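Local coordinates for protein phosphatase Slingshot homolog 2 (Homo sapiens, PDB 2NT2) that dephosphorylates and thereby activates the actin-depolymerizing factor cofilin through its protein-tyrosine phosphatase-family catalytic domain, so regulating actin filament dynamics, at residues S20-L25 / G46-H51; K72-A77 / S82-H87. The protein carries 1 engineered substitution. All coordinates share one frame; numbering follows the deposited sequence.

Contact 1 (S20-L25 / G46-H51)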
ATOM      1  N   SER A  20      14.440   1.638  -2.236  1.00 16.49           N
ATOM      2  CA  SER A  20      15.769   1.780  -2.826  1.00 15.88           C
ATOM      3  C   SER A  20      16.756   0.727  -2.325  1.00 20.90           C
ATOM      4  O   SER A  20      17.927   0.737  -2.723  1.00 20.81           O
ATOM      5  CB  SER A  20      16.340   3.179  -2.638  1.00  8.60           C
ATOM      6  OG  SER A  20      16.458   3.634  -1.314  1.00 25.65           O
ATOM      7  N   ASN A  21      16.312  -0.174  -1.459  1.00 22.21           N
ATOM      8  CA  ASN A  21      17.201  -1.208  -0.917  1.00 22.79           C
ATOM      9  C   ASN A  21      17.025  -2.527  -1.656  1.00 17.99           C
ATOM     10  O   ASN A  21      16.333  -3.417  -1.173  1.00 20.28           O
ATOM     11  CB  ASN A  21      16.939  -1.374   0.575  1.00 27.64           C
ATOM     12  CG  ASN A  21      17.869  -2.339   1.271  1.00 31.37           C
ATOM     13  OD1 ASN A  21      18.381  -3.281   0.674  1.00 25.62           O
ATOM     14  ND2 ASN A  21      18.071  -2.126   2.566  1.00 43.96           N
ATOM     15  N   LEU A  22      17.648  -2.645  -2.820  1.00 18.84           N
ATOM     16  CA  LEU A  22      17.416  -3.729  -3.767  1.00 26.25           C
ATOM     17  C   LEU A  22      17.581  -5.109  -3.141  1.00 29.21           C
ATOM     18  O   LEU A  22      16.688  -5.954  -3.212  1.00 19.17           O
ATOM     19  CB  LEU A  22      18.342  -3.583  -4.972  1.00 31.75           C
ATOM     20  CG  LEU A  22      18.444  -4.734  -5.968  1.00 34.23           C
ATOM     21  CD1 LEU A  22      17.080  -5.155  -6.486  1.00 27.25           C
ATOM     22  CD2 LEU A  22      19.342  -4.350  -7.140  1.00 28.20           C
ATOM     23  N   GLU A  23      18.744  -5.333  -2.541  1.00 24.96           N
ATOM     24  CA  GLU A  23      19.070  -6.616  -1.935  1.00 27.06           C
ATOM     25  C   GLU A  23      18.018  -7.002  -0.903  1.00 24.15           C
ATOM     26  O   GLU A  23      17.627  -8.163  -0.807  1.00 21.65           O
ATOM     27  CB  GLU A  23      20.448  -6.545  -1.293  1.00 37.59           C
ATOM     28  CG  GLU A  23      21.502  -7.518  -1.741  1.00 53.41           C
ATOM     29  CD  GLU A  23      21.418  -7.985  -3.175  1.00 62.13           C
ATOM     30  OE1 GLU A  23      20.671  -8.962  -3.439  1.00 70.60           O
ATOM     31  OE2 GLU A  23      22.082  -7.397  -4.056  1.00 59.33           O
ATOM     32  N   ASP A  24      17.549  -6.030  -0.114  1.00 19.13           N
ATOM     33  CA  ASP A  24      16.538  -6.359   0.886  1.00 20.68           C
ATOM     34  C   ASP A  24      15.279  -6.920   0.217  1.00 20.89           C
ATOM     35  O   ASP A  24      14.740  -7.939   0.633  1.00 24.06           O
ATOM     36  CB  ASP A  24      16.161  -5.140   1.727  1.00 17.34           C
ATOM     37  CG  ASP A  24      15.231  -5.529   2.864  1.00 19.51           C
ATOM     38  OD1 ASP A  24      15.735  -5.989   3.911  1.00 20.52           O
ATOM     39  OD2 ASP A  24      13.997  -5.387   2.729  1.00 36.79           O
ATOM     40  N   LEU A  25      14.847  -6.229  -0.821  1.00 22.58           N
ATOM     41  CA  LEU A  25      13.679  -6.535  -1.621  1.00 28.47           C
ATOM     42  C   LEU A  25      13.801  -7.901  -2.293  1.00 31.05           C
ATOM     43  O   LEU A  25      12.894  -8.732  -2.221  1.00 20.65           O
ATOM     44  CB  LEU A  25      13.483  -5.457  -2.701  1.00 22.14           C
ATOM     45  CG  LEU A  25      13.006  -4.095  -2.191  1.00 20.27           C
ATOM     46  CD1 LEU A  25      12.701  -3.149  -3.335  1.00 18.18           C
ATOM     47  CD2 LEU A  25      11.789  -4.275  -1.293  1.00 20.45           C
ATOM     48  N   GLY A  46      13.397  -2.587 -14.642  1.00 45.32           N
ATOM     49  CA  GLY A  46      14.161  -3.672 -15.249  1.00 46.37           C
ATOM     50  C   GLY A  46      14.453  -4.777 -14.248  1.00 46.54           C
ATOM     51  O   GLY A  46      14.880  -5.875 -14.611  1.00 42.22           O
ATOM     52  N   VAL A  47      14.227  -4.479 -12.973  1.00 38.54           N
ATOM     53  CA  VAL A  47      14.311  -5.470 -11.908  1.00 28.94           C
ATOM     54  C   VAL A  47      12.910  -5.791 -11.400  1.00 27.07           C
ATOM     55  O   VAL A  47      12.557  -6.952 -11.191  1.00 29.35           O
ATOM     56  CB  VAL A  47      15.181  -4.984 -10.734  1.00 27.80           C
ATOM     57  CG1 VAL A  47      15.326  -6.077  -9.684  1.00 20.13           C
ATOM     58  CG2 VAL A  47      16.549  -4.533 -11.233  1.00 27.37           C
ATOM     59  N   PHE A  48      12.110  -4.744 -11.188  1.00 20.02           N
ATOM     60  CA  PHE A  48      10.772  -4.940 -10.651  1.00 19.63           C
ATOM     61  C   PHE A  48       9.690  -4.343 -11.544  1.00 22.82           C
ATOM     62  O   PHE A  48       9.914  -3.341 -12.219  1.00 26.80           O
ATOM     63  CB  PHE A  48      10.665  -4.337  -9.248  1.00 16.35           C
ATOM     64  CG  PHE A  48      11.775  -4.754  -8.300  1.00 15.35           C
ATOM     65  CD1 PHE A  48      12.899  -3.964  -8.146  1.00 11.76           C
ATOM     66  CD2 PHE A  48      11.684  -5.926  -7.568  1.00 18.92           C
ATOM     67  CE1 PHE A  48      13.910  -4.330  -7.273  1.00 12.57           C
ATOM     68  CE2 PHE A  48      12.688  -6.303  -6.696  1.00 16.98           C
ATOM     69  CZ  PHE A  48      13.802  -5.501  -6.550  1.00 16.46           C
ATOM     70  N   GLU A  49       8.531  -4.985 -11.519  1.00 25.55           N
ATOM     71  CA  GLU A  49       7.306  -4.495 -12.129  1.00 31.64           C
ATOM     72  C   GLU A  49       6.671  -3.420 -11.245  1.00 29.14           C
ATOM     73  O   GLU A  49       6.369  -3.696 -10.080  1.00 22.13           O
ATOM     74  CB  GLU A  49       6.336  -5.659 -12.305  1.00 39.67           C
ATOM     75  CG  GLU A  49       5.996  -5.963 -13.753  1.00 48.27           C
ATOM     76  CD  GLU A  49       4.509  -6.231 -13.922  1.00 52.03           C
ATOM     77  OE1 GLU A  49       3.692  -5.335 -13.623  1.00 50.94           O
ATOM     78  OE2 GLU A  49       4.165  -7.349 -14.357  1.00 60.11           O
ATOM     79  N   TYR A  50       6.476  -2.235 -11.804  1.00 27.25           N
ATOM     80  CA  TYR A  50       6.005  -1.080 -11.057  1.00 22.48           C
ATOM     81  C   TYR A  50       4.569  -0.690 -11.397  1.00 23.69           C
ATOM     82  O   TYR A  50       4.123  -0.859 -12.528  1.00 23.77           O
ATOM     83  CB  TYR A  50       6.915   0.132 -11.298  1.00 21.71           C
ATOM     84  CG  TYR A  50       8.235   0.036 -10.569  1.00 18.86           C
ATOM     85  CD1 TYR A  50       9.366  -0.429 -11.229  1.00 14.77           C
ATOM     86  CD2 TYR A  50       8.348   0.401  -9.234  1.00 10.94           C
ATOM     87  CE1 TYR A  50      10.574  -0.523 -10.572  1.00 11.39           C
ATOM     88  CE2 TYR A  50       9.561   0.306  -8.577  1.00 10.65           C
ATOM     89  CZ  TYR A  50      10.670  -0.157  -9.251  1.00 12.21           C
ATOM     90  OH  TYR A  50      11.884  -0.255  -8.612  1.00 19.41           O
ATOM     91  N   HIS A  51       3.887  -0.146 -10.395  1.00 22.09           N
ATOM     92  CA  HIS A  51       2.626   0.553 -10.575  1.00 22.41           C
ATOM     93  C   HIS A  51       2.631   1.845  -9.760  1.00 17.64           C
ATOM     94  O   HIS A  51       2.965   1.839  -8.574  1.00 28.04           O
ATOM     95  CB  HIS A  51       1.428  -0.315 -10.195  1.00 24.24           C
ATOM     96  CG  HIS A  51       0.125   0.225 -10.722  1.00 29.63           C
ATOM     97  ND1 HIS A  51      -0.420  -0.200 -11.911  1.00 33.63           N
ATOM     98  CD2 HIS A  51      -0.736   1.147 -10.238  1.00 30.00           C
ATOM     99  CE1 HIS A  51      -1.558   0.432 -12.140  1.00 30.30           C
ATOM    100  NE2 HIS A  51      -1.772   1.260 -11.133  1.00 30.32           N
TER
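Leu22 and Val47 mark the nearest backbone approach between the opening turn of helix 22-27 and the loop that runs into strand 49-52, and even there their CA atoms stand 8.9 Å apart. Leu25 and Phe48 follow at 9.6 Å between CA atoms, so side chains alone bridge the gap. The helix begins at Asn21, its N-cap, where OD1 accepts from Asp24 N at 3.0 Å; the donor lies well above the carbonyl plane. The side chain of Asp24, through OD2, is in a salt bridge with Arg28.

Phe48 carries the contact. With CG anti to the carbonyl carbon and beside the backbone N (chi1 -50°), its ring extends toward the helix, so that CZ leads. Leu22 brings a single methyl, CD1, to the ring edge, near the ring plane and 3.3 Å from Phe48 CZ. The same methyl meets Val47 CG1 at 3.8 Å, and Val47 CG1 in turn sits over one face of the Phe48 ring, offset toward its rim. Three residues on from Leu22, Leu25 offers its CB, 3.9 Å from Phe48 CZ, in an oblique approach. Ile33 of the central sheet touches both Leu25 and Phe48, which continues the apolar cluster inward, while Arg31 NH2 holds the carbonyl of Val47 from the neighbouring strand. Cutting Phe48 back to an alanine is likely to open a gap between helix and loop and leave Leu22 CD1 and Leu25 CB without the ring they share.

With apolar atoms making every contact between the two segments, the fit depends on shape and burial: this side of the dual-specificity phosphatase domain joins a short helix to the loop before an outermost strand mainly through Phe48, with Val47 beside it, away from the active site.

Contact 2 (K72-A77 / S82-H87)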
ATOM      1  N   LYS A  72      -6.068  -4.208  -8.020  1.00 17.92           N
ATOM      2  CA  LYS A  72      -5.737  -4.935  -9.237  1.00 24.46           C
ATOM      3  C   LYS A  72      -4.277  -5.386  -9.254  1.00 22.66           C
ATOM      4  O   LYS A  72      -3.960  -6.537  -9.543  1.00 30.27           O
ATOM      5  CB  LYS A  72      -6.019  -4.052 -10.458  1.00 31.93           C
ATOM      6  CG  LYS A  72      -6.494  -4.790 -11.691  1.00 40.62           C
ATOM      7  CD  LYS A  72      -5.478  -4.725 -12.824  1.00 43.41           C
ATOM      8  CE  LYS A  72      -5.216  -6.087 -13.448  1.00 45.66           C
ATOM      9  NZ  LYS A  72      -4.542  -7.019 -12.497  1.00 58.48           N
ATOM     10  N   PHE A  73      -3.389  -4.442  -8.964  1.00 19.26           N
ATOM     11  CA  PHE A  73      -1.962  -4.702  -8.994  1.00 11.34           C
ATOM     12  C   PHE A  73      -1.542  -5.705  -7.923  1.00 17.37           C
ATOM     13  O   PHE A  73      -0.850  -6.678  -8.227  1.00 17.59           O
ATOM     14  CB  PHE A  73      -1.187  -3.391  -8.826  1.00 16.48           C
ATOM     15  CG  PHE A  73       0.301  -3.539  -9.111  1.00 24.23           C
ATOM     16  CD1 PHE A  73       0.740  -3.762 -10.405  1.00 23.03           C
ATOM     17  CD2 PHE A  73       1.230  -3.451  -8.089  1.00 21.14           C
ATOM     18  CE1 PHE A  73       2.085  -3.898 -10.681  1.00 20.56           C
ATOM     19  CE2 PHE A  73       2.579  -3.587  -8.358  1.00 18.74           C
ATOM     20  CZ  PHE A  73       3.007  -3.808  -9.655  1.00 19.35           C
ATOM     21  N   ILE A  74      -1.955  -5.448  -6.687  1.00 19.56           N
ATOM     22  CA  ILE A  74      -1.567  -6.282  -5.556  1.00 20.20           C
ATOM     23  C   ILE A  74      -2.107  -7.700  -5.728  1.00 20.75           C
ATOM     24  O   ILE A  74      -1.444  -8.673  -5.385  1.00 24.49           O
ATOM     25  CB  ILE A  74      -2.095  -5.727  -4.217  1.00 20.01           C
ATOM     26  CG1 ILE A  74      -1.594  -4.330  -3.849  1.00 18.16           C
ATOM     27  CG2 ILE A  74      -1.810  -6.709  -3.088  1.00 21.73           C
ATOM     28  CD1 ILE A  74      -2.281  -3.746  -2.632  1.00 17.39           C
ATOM     29  N   SER A  75      -3.330  -7.781  -6.244  1.00 20.09           N
ATOM     30  CA  SER A  75      -3.959  -9.047  -6.592  1.00 27.47           C
ATOM     31  C   SER A  75      -3.131  -9.749  -7.668  1.00 32.84           C
ATOM     32  O   SER A  75      -2.972 -10.968  -7.673  1.00 23.03           O
ATOM     33  CB  SER A  75      -5.396  -8.816  -7.060  1.00 25.12           C
ATOM     34  OG  SER A  75      -5.699  -9.531  -8.244  1.00 36.05           O
ATOM     35  N   LYS A  76      -2.587  -8.946  -8.575  1.00 31.74           N
ATOM     36  CA  LYS A  76      -1.687  -9.437  -9.611  1.00 27.73           C
ATOM     37  C   LYS A  76      -0.454 -10.094  -9.008  1.00 30.23           C
ATOM     38  O   LYS A  76      -0.043 -11.174  -9.433  1.00 38.63           O
ATOM     39  CB  LYS A  76      -1.289  -8.284 -10.531  1.00 26.82           C
ATOM     40  CG  LYS A  76      -0.256  -8.644 -11.586  1.00 26.87           C
ATOM     41  CD  LYS A  76       0.014  -7.450 -12.493  1.00 31.22           C
ATOM     42  CE  LYS A  76       0.515  -7.892 -13.862  1.00 33.65           C
ATOM     43  NZ  LYS A  76       0.662  -6.733 -14.787  1.00 38.94           N
ATOM     44  N   ALA A  77       0.133  -9.466  -7.993  1.00 27.44           N
ATOM     45  CA  ALA A  77       1.339 -10.014  -7.377  1.00 24.64           C
ATOM     46  C   ALA A  77       1.084 -11.433  -6.870  1.00 28.97           C
ATOM     47  O   ALA A  77       1.758 -12.377  -7.276  1.00 26.88           O
ATOM     48  CB  ALA A  77       1.834  -9.120  -6.257  1.00 22.44           C
ATOM     49  N   SER A  82       3.899 -14.122  -6.154  1.00 30.70           N
ATOM     50  CA  SER A  82       4.981 -13.239  -5.723  1.00 30.39           C
ATOM     51  C   SER A  82       4.504 -12.285  -4.629  1.00 28.18           C
ATOM     52  O   SER A  82       3.378 -12.410  -4.159  1.00 28.77           O
ATOM     53  CB  SER A  82       5.567 -12.454  -6.899  1.00 28.17           C
ATOM     54  OG  SER A  82       6.836 -11.914  -6.569  1.00 24.31           O
ATOM     55  N   LYS A  83       5.378 -11.368  -4.237  1.00 26.06           N
ATOM     56  CA  LYS A  83       5.152 -10.422  -3.161  1.00 22.38           C
ATOM     57  C   LYS A  83       5.256  -8.983  -3.674  1.00 22.17           C
ATOM     58  O   LYS A  83       5.941  -8.718  -4.661  1.00 21.82           O
ATOM     59  CB  LYS A  83       6.135 -10.623  -2.007  1.00 22.69           C
ATOM     60  CG  LYS A  83       6.296 -12.068  -1.558  1.00 18.49           C
ATOM     61  CD  LYS A  83       6.866 -12.157  -0.150  1.00 16.56           C
ATOM     62  CE  LYS A  83       6.694 -13.566   0.401  1.00 26.05           C
ATOM     63  NZ  LYS A  83       7.614 -14.533  -0.261  1.00 35.85           N
ATOM     64  N   CYS A  84       4.554  -8.095  -2.982  1.00 19.85           N
ATOM     65  CA  CYS A  84       4.421  -6.700  -3.390  1.00 15.86           C
ATOM     66  C   CYS A  84       4.823  -5.764  -2.259  1.00 14.91           C
ATOM     67  O   CYS A  84       4.417  -5.956  -1.113  1.00 16.54           O
ATOM     68  CB  CYS A  84       2.984  -6.431  -3.835  1.00 19.77           C
ATOM     69  SG  CYS A  84       2.625  -4.758  -4.414  1.00 20.63           S
ATOM     70  N   LEU A  85       5.634  -4.760  -2.584  1.00 17.58           N
ATOM     71  CA  LEU A  85       5.942  -3.697  -1.640  1.00 14.34           C
ATOM     72  C   LEU A  85       5.024  -2.499  -1.869  1.00 13.23           C
ATOM     73  O   LEU A  85       5.072  -1.822  -2.895  1.00 15.41           O
ATOM     74  CB  LEU A  85       7.407  -3.267  -1.743  1.00  9.08           C
ATOM     75  CG  LEU A  85       7.769  -1.949  -1.044  1.00 10.95           C
ATOM     76  CD1 LEU A  85       7.649  -2.097   0.464  1.00 14.90           C
ATOM     77  CD2 LEU A  85       9.166  -1.493  -1.438  1.00  6.73           C
ATOM     78  N   VAL A  86       4.168  -2.209  -0.889  1.00 14.48           N
ATOM     79  CA  VAL A  86       3.435  -0.948  -0.972  1.00 13.01           C
ATOM     80  C   VAL A  86       4.208   0.122  -0.199  1.00 16.75           C
ATOM     81  O   VAL A  86       4.402  -0.020   1.005  1.00 16.01           O
ATOM     82  CB  VAL A  86       2.001  -1.023  -0.440  1.00 10.03           C
ATOM     83  CG1 VAL A  86       1.220   0.178  -0.974  1.00  8.04           C
ATOM     84  CG2 VAL A  86       1.333  -2.325  -0.841  1.00 11.60           C
ATOM     85  N   HIS A  87       4.657   1.154  -0.909  1.00 18.50           N
ATOM     86  CA  HIS A  87       5.464   2.189  -0.262  1.00 11.53           C
ATOM     87  C   HIS A  87       5.044   3.589  -0.697  1.00 10.03           C
ATOM     88  O   HIS A  87       4.433   3.795  -1.742  1.00 10.12           O
ATOM     89  CB  HIS A  87       6.949   1.964  -0.506  1.00  8.25           C
ATOM     90  CG  HIS A  87       7.479   2.359  -1.844  1.00  7.25           C
ATOM     91  ND1 HIS A  87       8.051   3.590  -2.077  1.00  9.32           N
ATOM     92  CD2 HIS A  87       7.543   1.701  -3.025  1.00  4.84           C
ATOM     93  CE1 HIS A  87       8.439   3.674  -3.338  1.00  5.11           C
ATOM     94  NE2 HIS A  87       8.140   2.539  -3.939  1.00  8.62           N
TER
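The second half of a beta-alpha-beta crossover, which runs from strand 49-52 through helix 67-79 to the parallel strand 83-87 with strand 30-35 lying between the two, brings residues 72-77 against the central strand of the sheet in this protein-tyrosine phosphatase fold. The catalytic position follows immediately as Ser88, an engineered replacement at the phosphocysteine site. The segment axes approach to 7.7 Å and run roughly antiparallel, at 146°, as the chain turns back on itself.

Cys84 faces the helix and is its main partner. With SG anti to the backbone N (chi1 -179°), the sulfur lies obliquely beside the Phe73 ring, 5.2 Å from the centroid, in a sulfur-aromatic contact, and Ile74 CG1 also reaches it. Nearer the backbone, Cys84 CB rests against Ala77 CB at 3.8 Å. Farther along the strand, Ile74 CD1 meets Val86 CG2 at 4.3 Å; Val11 of the adjacent strand touches both residues and extends this buried layer. At the turn the backbone itself closes the connection: Ser82 N donates to Ala77 O at 3.0 Å, with an N-H...O angle of 157° and the nitrogen above the carbonyl plane.

Overall arrangement
Contacts 1 and 2 follow one another along the chain, their centres about 12 Å apart, and both reach the same sheet. Strand 49-52 and helix 67-79 are in direct touch: His51 CB packs on Phe73 CD1 at 3.5 Å, their ring planes about 35° apart, and Glu49 OE1 forms a long, weak ion pair with Lys76 NZ. A second bridge joins Leu25 CD2 to Leu85 CD2 at 3.8 Å. Contact 2 is the one near the catalytic centre, with the side chain of Val86 about 7 Å from that of Ser88, engineered in place of the phosphocysteine residue. The centre of contact 1 is about 15 Å from the centre of the chain, that of contact 2 about 8 Å.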